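Local coordinates for ABC transporter periplasmic peptide-binding protein (Pseudoalteromonas, PDB 4QFL), which binds dipeptides in the periplasm, captured here with Ala-Phe, and probably delivers them to an ABC transporter for import, at residues A[257-268]-A[509-517]. Residues are numbered along the deposited sequence; the frame is centred on the assembly and turned at random.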
ATOM      1  N   ILE A 257      -1.332  23.998  -6.515  1.00 16.76           N
ATOM      2  CA  ILE A 257       0.101  24.170  -6.692  1.00 17.10           C
ATOM      3  C   ILE A 257       0.355  25.384  -7.584  1.00 18.23           C
ATOM      4  O   ILE A 257       1.308  26.131  -7.382  1.00 20.16           O
ATOM      5  CB  ILE A 257       0.811  22.902  -7.216  1.00 20.37           C
ATOM      6  CG1 ILE A 257       2.324  23.026  -7.012  1.00 19.66           C
ATOM      7  CG2 ILE A 257       0.482  22.644  -8.676  1.00 20.97           C
ATOM      8  CD1 ILE A 257       3.071  21.803  -7.422  1.00 22.53           C
ATOM      9  N   LEU A 258      -0.531  25.609  -8.543  1.00 18.56           N
ATOM     10  CA  LEU A 258      -0.400  26.761  -9.435  1.00 19.74           C
ATOM     11  C   LEU A 258      -0.488  28.101  -8.684  1.00 20.90           C
ATOM     12  O   LEU A 258       0.264  29.028  -8.972  1.00 24.20           O
ATOM     13  CB  LEU A 258      -1.437  26.686 -10.566  1.00 19.09           C
ATOM     14  CG  LEU A 258      -1.182  25.550 -11.557  1.00 20.09           C
ATOM     15  CD1 LEU A 258      -2.248  25.476 -12.633  1.00 19.51           C
ATOM     16  CD2 LEU A 258       0.195  25.704 -12.181  1.00 23.23           C
ATOM     17  N   THR A 259      -1.400  28.190  -7.720  1.00 21.32           N
ATOM     18  CA  THR A 259      -1.607  29.413  -6.950  1.00 21.69           C
ATOM     19  C   THR A 259      -0.667  29.461  -5.771  1.00 21.60           C
ATOM     20  O   THR A 259      -0.706  30.401  -4.974  1.00 21.85           O
ATOM     21  CB  THR A 259      -3.019  29.469  -6.367  1.00 21.73           C
ATOM     22  OG1 THR A 259      -3.196  28.365  -5.469  1.00 19.73           O
ATOM     23  CG2 THR A 259      -4.060  29.405  -7.472  1.00 22.17           C
ATOM     24  N   LYS A 260       0.150  28.423  -5.651  1.00 21.09           N
ATOM     25  CA  LYS A 260       1.111  28.289  -4.568  1.00 21.71           C
ATOM     26  C   LYS A 260       0.451  28.164  -3.202  1.00 20.39           C
ATOM     27  O   LYS A 260       1.054  28.485  -2.180  1.00 24.44           O
ATOM     28  CB  LYS A 260       2.132  29.429  -4.613  1.00 24.01           C
ATOM     29  CG  LYS A 260       2.799  29.531  -5.982  1.00 30.36           C
ATOM     30  CD  LYS A 260       3.574  30.825  -6.173  1.00 35.11           C
ATOM     31  CE  LYS A 260       3.622  31.222  -7.658  1.00 36.36           C
ATOM     32  NZ  LYS A 260       2.300  31.731  -8.185  1.00 38.01           N
ATOM     33  N   GLU A 261      -0.789  27.685  -3.185  1.00 19.68           N
ATOM     34  CA  GLU A 261      -1.433  27.344  -1.931  1.00 22.55           C
ATOM     35  C   GLU A 261      -0.821  26.053  -1.406  1.00 21.06           C
ATOM     36  O   GLU A 261      -0.808  25.803  -0.204  1.00 21.04           O
ATOM     37  CB  GLU A 261      -2.936  27.169  -2.120  1.00 23.60           C
ATOM     38  CG  GLU A 261      -3.691  28.451  -2.444  1.00 26.99           C
ATOM     39  CD  GLU A 261      -5.195  28.318  -2.220  1.00 35.25           C
ATOM     40  OE1 GLU A 261      -5.621  27.328  -1.584  1.00 35.03           O
ATOM     41  OE2 GLU A 261      -5.958  29.205  -2.672  1.00 47.91           O
ATOM     42  N   CYS A 262      -0.320  25.241  -2.330  1.00 19.52           N
ATOM     43  CA  CYS A 262       0.357  23.993  -2.010  1.00 20.04           C
ATOM     44  C   CYS A 262       1.763  24.001  -2.564  1.00 21.38           C
ATOM     45  O   CYS A 262       1.983  24.483  -3.668  1.00 22.44           O
ATOM     46  CB  CYS A 262      -0.391  22.802  -2.611  1.00 21.76           C
ATOM     47  SG  CYS A 262      -1.640  22.112  -1.514  1.00 31.32           S
ATOM     48  N   ASP A 263       2.704  23.442  -1.807  1.00 21.58           N
ATOM     49  CA  ASP A 263       4.095  23.338  -2.235  1.00 17.87           C
ATOM     50  C   ASP A 263       4.383  21.991  -2.875  1.00 18.74           C
ATOM     51  O   ASP A 263       5.281  21.872  -3.696  1.00 18.35           O
ATOM     52  CB  ASP A 263       5.019  23.530  -1.044  1.00 19.94           C
ATOM     53  CG  ASP A 263       4.755  24.824  -0.328  1.00 22.28           C
ATOM     54  OD1 ASP A 263       4.761  25.876  -0.999  1.00 22.97           O
ATOM     55  OD2 ASP A 263       4.518  24.791   0.895  1.00 23.33           O
ATOM     56  N   VAL A 264       3.621  20.981  -2.478  1.00 17.59           N
ATOM     57  CA  VAL A 264       3.749  19.652  -3.048  1.00 18.64           C
ATOM     58  C   VAL A 264       2.368  19.074  -3.329  1.00 17.29           C
ATOM     59  O   VAL A 264       1.454  19.206  -2.518  1.00 18.96           O
ATOM     60  CB  VAL A 264       4.497  18.687  -2.114  1.00 17.00           C
ATOM     61  CG1 VAL A 264       4.662  17.333  -2.788  1.00 18.76           C
ATOM     62  CG2 VAL A 264       5.849  19.250  -1.714  1.00 15.37           C
ATOM     63  N   THR A 265       2.235  18.430  -4.481  1.00 16.76           N
ATOM     64  CA  THR A 265       0.972  17.861  -4.922  1.00 18.42           C
ATOM     65  C   THR A 265       1.071  16.367  -5.161  1.00 17.95           C
ATOM     66  O   THR A 265       1.792  15.907  -6.031  1.00 16.87           O
ATOM     67  CB  THR A 265       0.463  18.536  -6.204  1.00 19.70           C
ATOM     68  OG1 THR A 265      -0.187  19.759  -5.855  1.00 25.11           O
ATOM     69  CG2 THR A 265      -0.536  17.650  -6.902  1.00 21.03           C
ATOM     70  N   ALA A 266       0.332  15.618  -4.358  1.00 19.18           N
ATOM     71  CA  ALA A 266       0.268  14.176  -4.490  1.00 19.70           C
ATOM     72  C   ALA A 266      -0.465  13.803  -5.760  1.00 17.20           C
ATOM     73  O   ALA A 266      -1.451  14.442  -6.134  1.00 19.70           O
ATOM     74  CB  ALA A 266      -0.446  13.575  -3.281  1.00 18.68           C
ATOM     75  N   HIS A 267       0.034  12.767  -6.418  1.00 16.74           N
ATOM     76  CA  HIS A 267      -0.620  12.186  -7.583  1.00 18.78           C
ATOM     77  C   HIS A 267      -1.218  13.241  -8.507  1.00 19.06           C
ATOM     78  O   HIS A 267      -2.440  13.360  -8.592  1.00 18.58           O
ATOM     79  CB  HIS A 267      -1.716  11.211  -7.138  1.00 18.65           C
ATOM     80  CG  HIS A 267      -1.232  10.145  -6.202  1.00 18.64           C
ATOM     81  ND1 HIS A 267      -0.664   8.974  -6.645  1.00 18.42           N
ATOM     82  CD2 HIS A 267      -1.232  10.078  -4.849  1.00 17.50           C
ATOM     83  CE1 HIS A 267      -0.332   8.226  -5.606  1.00 19.84           C
ATOM     84  NE2 HIS A 267      -0.676   8.869  -4.505  1.00 21.81           N
ATOM     85  N   PRO A 268      -0.359  14.014  -9.200  1.00 20.47           N
ATOM     86  CA  PRO A 268      -0.843  15.026 -10.147  1.00 18.99           C
ATOM     87  C   PRO A 268      -1.668  14.408 -11.275  1.00 19.66           C
ATOM     88  O   PRO A 268      -1.330  13.347 -11.793  1.00 19.31           O
ATOM     89  CB  PRO A 268       0.446  15.643 -10.693  1.00 18.67           C
ATOM     90  CG  PRO A 268       1.502  14.643 -10.424  1.00 15.89           C
ATOM     91  CD  PRO A 268       1.111  13.990  -9.143  1.00 17.83           C
ATOM     92  N   PHE A 509       4.531   9.798 -10.203  1.00 16.62           N
ATOM     93  CA  PHE A 509       4.718  11.241 -10.391  1.00 18.50           C
ATOM     94  C   PHE A 509       4.493  12.038  -9.103  1.00 17.53           C
ATOM     95  O   PHE A 509       3.670  11.675  -8.273  1.00 18.01           O
ATOM     96  CB  PHE A 509       3.733  11.803 -11.421  1.00 18.91           C
ATOM     97  CG  PHE A 509       3.973  11.356 -12.832  1.00 19.30           C
ATOM     98  CD1 PHE A 509       4.891  12.017 -13.636  1.00 16.68           C
ATOM     99  CD2 PHE A 509       3.236  10.309 -13.372  1.00 18.96           C
ATOM    100  CE1 PHE A 509       5.094  11.620 -14.940  1.00 19.77           C
ATOM    101  CE2 PHE A 509       3.433   9.901 -14.678  1.00 20.84           C
ATOM    102  CZ  PHE A 509       4.368  10.559 -15.465  1.00 21.32           C
ATOM    103  N   GLN A 510       5.208  13.148  -8.962  1.00 18.14           N
ATOM    104  CA  GLN A 510       4.892  14.131  -7.938  1.00 19.13           C
ATOM    105  C   GLN A 510       5.275  15.538  -8.372  1.00 19.10           C
ATOM    106  O   GLN A 510       6.365  15.758  -8.898  1.00 20.12           O
ATOM    107  CB  GLN A 510       5.588  13.816  -6.626  1.00 19.28           C
ATOM    108  CG  GLN A 510       5.291  14.835  -5.542  1.00 18.78           C
ATOM    109  CD  GLN A 510       5.884  14.423  -4.227  1.00 19.02           C
ATOM    110  OE1 GLN A 510       7.053  14.681  -3.958  1.00 23.81           O
ATOM    111  NE2 GLN A 510       5.087  13.750  -3.404  1.00 20.01           N
ATOM    112  N   ALA A 511       4.375  16.489  -8.147  1.00 17.66           N
ATOM    113  CA  ALA A 511       4.667  17.872  -8.481  1.00 19.53           C
ATOM    114  C   ALA A 511       5.026  18.658  -7.235  1.00 18.80           C
ATOM    115  O   ALA A 511       4.482  18.424  -6.165  1.00 17.43           O
ATOM    116  CB  ALA A 511       3.493  18.517  -9.193  1.00 19.54           C
ATOM    117  N   SER A 512       5.950  19.597  -7.376  1.00 20.97           N
ATOM    118  CA  SER A 512       6.288  20.456  -6.261  1.00 19.77           C
ATOM    119  C   SER A 512       6.859  21.794  -6.716  1.00 19.98           C
ATOM    120  O   SER A 512       7.369  21.925  -7.830  1.00 20.06           O
ATOM    121  CB  SER A 512       7.254  19.737  -5.303  1.00 19.89           C
ATOM    122  OG  SER A 512       8.474  19.382  -5.933  1.00 19.71           O
ATOM    123  N   SER A 513       6.750  22.789  -5.845  1.00 21.01           N
ATOM    124  CA  SER A 513       7.455  24.040  -6.047  1.00 22.59           C
ATOM    125  C   SER A 513       8.962  23.813  -6.191  1.00 21.38           C
ATOM    126  O   SER A 513       9.563  22.976  -5.509  1.00 21.59           O
ATOM    127  CB  SER A 513       7.196  24.992  -4.893  1.00 22.74           C
ATOM    128  OG  SER A 513       8.305  25.860  -4.770  1.00 28.04           O
ATOM    129  N   ALA A 514       9.572  24.568  -7.093  1.00 22.88           N
ATOM    130  CA  ALA A 514      11.002  24.465  -7.301  1.00 22.62           C
ATOM    131  C   ALA A 514      11.735  24.840  -6.026  1.00 22.78           C
ATOM    132  O   ALA A 514      12.931  24.617  -5.911  1.00 26.25           O
ATOM    133  CB  ALA A 514      11.438  25.352  -8.442  1.00 23.02           C
ATOM    134  N   ASP A 515      11.015  25.407  -5.068  1.00 22.68           N
ATOM    135  CA  ASP A 515      11.624  25.771  -3.797  1.00 25.35           C
ATOM    136  C   ASP A 515      11.914  24.555  -2.930  1.00 26.98           C
ATOM    137  O   ASP A 515      12.626  24.661  -1.934  1.00 28.35           O
ATOM    138  CB  ASP A 515      10.718  26.725  -3.019  1.00 26.78           C
ATOM    139  CG  ASP A 515      10.967  28.177  -3.364  1.00 34.99           C
ATOM    140  OD1 ASP A 515      12.100  28.497  -3.791  1.00 37.39           O
ATOM    141  OD2 ASP A 515      10.034  28.995  -3.193  1.00 40.36           O
ATOM    142  N   VAL A 516      11.345  23.409  -3.288  1.00 22.87           N
ATOM    143  CA  VAL A 516      11.453  22.236  -2.435  1.00 22.49           C
ATOM    144  C   VAL A 516      12.505  21.277  -2.940  1.00 20.93           C
ATOM    145  O   VAL A 516      12.749  21.162  -4.137  1.00 22.32           O
ATOM    146  CB  VAL A 516      10.104  21.467  -2.289  1.00 21.88           C
ATOM    147  CG1 VAL A 516       8.968  22.417  -1.918  1.00 21.76           C
ATOM    148  CG2 VAL A 516       9.796  20.706  -3.546  1.00 22.42           C
ATOM    149  N   GLU A 517      13.124  20.586  -1.990  1.00 23.10           N
ATOM    150  CA  GLU A 517      14.087  19.542  -2.284  1.00 24.41           C
ATOM    151  C   GLU A 517      14.121  18.548  -1.131  1.00 23.55           C
ATOM    152  O   GLU A 517      13.536  18.788  -0.081  1.00 21.72           O
ATOM    153  CB  GLU A 517      15.477  20.137  -2.506  1.00 25.18           C
ATOM    154  CG  GLU A 517      15.840  21.241  -1.530  1.00 28.84           C
ATOM    155  CD  GLU A 517      17.279  21.696  -1.670  1.00 34.49           C
ATOM    156  OE1 GLU A 517      18.122  21.238  -0.881  1.00 33.32           O
ATOM    157  OE2 GLU A 517      17.562  22.510  -2.569  1.00 43.46           O
TER
HETATM  158  O   HOH W   1       2.640  11.714  -5.747  1.00 19.17           O
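Val264 and Thr265 pair with Ser512 and Ala511 as two antiparallel strands, their axes 160° apart, with Thr265 N giving a nearly straight 2.8 Å bond to Ala511 O and Ser513 N a second bond to Asp263 O. The return bond from Ala511 N to Thr265 O is weak. In this periplasmic binding protein fold, strand 264-266 lies between strand 30-35, to which it runs parallel, and strand 500-513; the Cys34-Cys262 disulfide ties strand 30-35 to the loop leading into strand 264-266.

On one face, the extended chain of Gln510 runs obliquely past Val264, whose CG1, anti to the backbone N (chi1 -177°), comes within 3.5 Å of Gln510 CD. Tyr33 adjoins both side chains, and Gln510 NE2 is buried with no polar partner in the model. With an alanine in place of Gln510, Val264 CG1 would probably lose the amide lying against it, and a gap would be likely beside Tyr33. Val264 CG2 turns instead to Ser512 CB, 3.9 Å away.

On the face of Thr265 and Ala511, Thr265 OG1 bonds to Arg253 O, while the side-chain contacts across the pair are apolar. Ile257, in the last turn of helix 250-258, sets CD1 3.8 Å from Ala511 CB, with Leu276 touching both residues. Pro268 crosses Phe509 at about a right angle, its CG 3.7 Å from Phe509 CB. One water accepts from His267 N and donates to Phe509 O, at 2.7 Å from that oxygen.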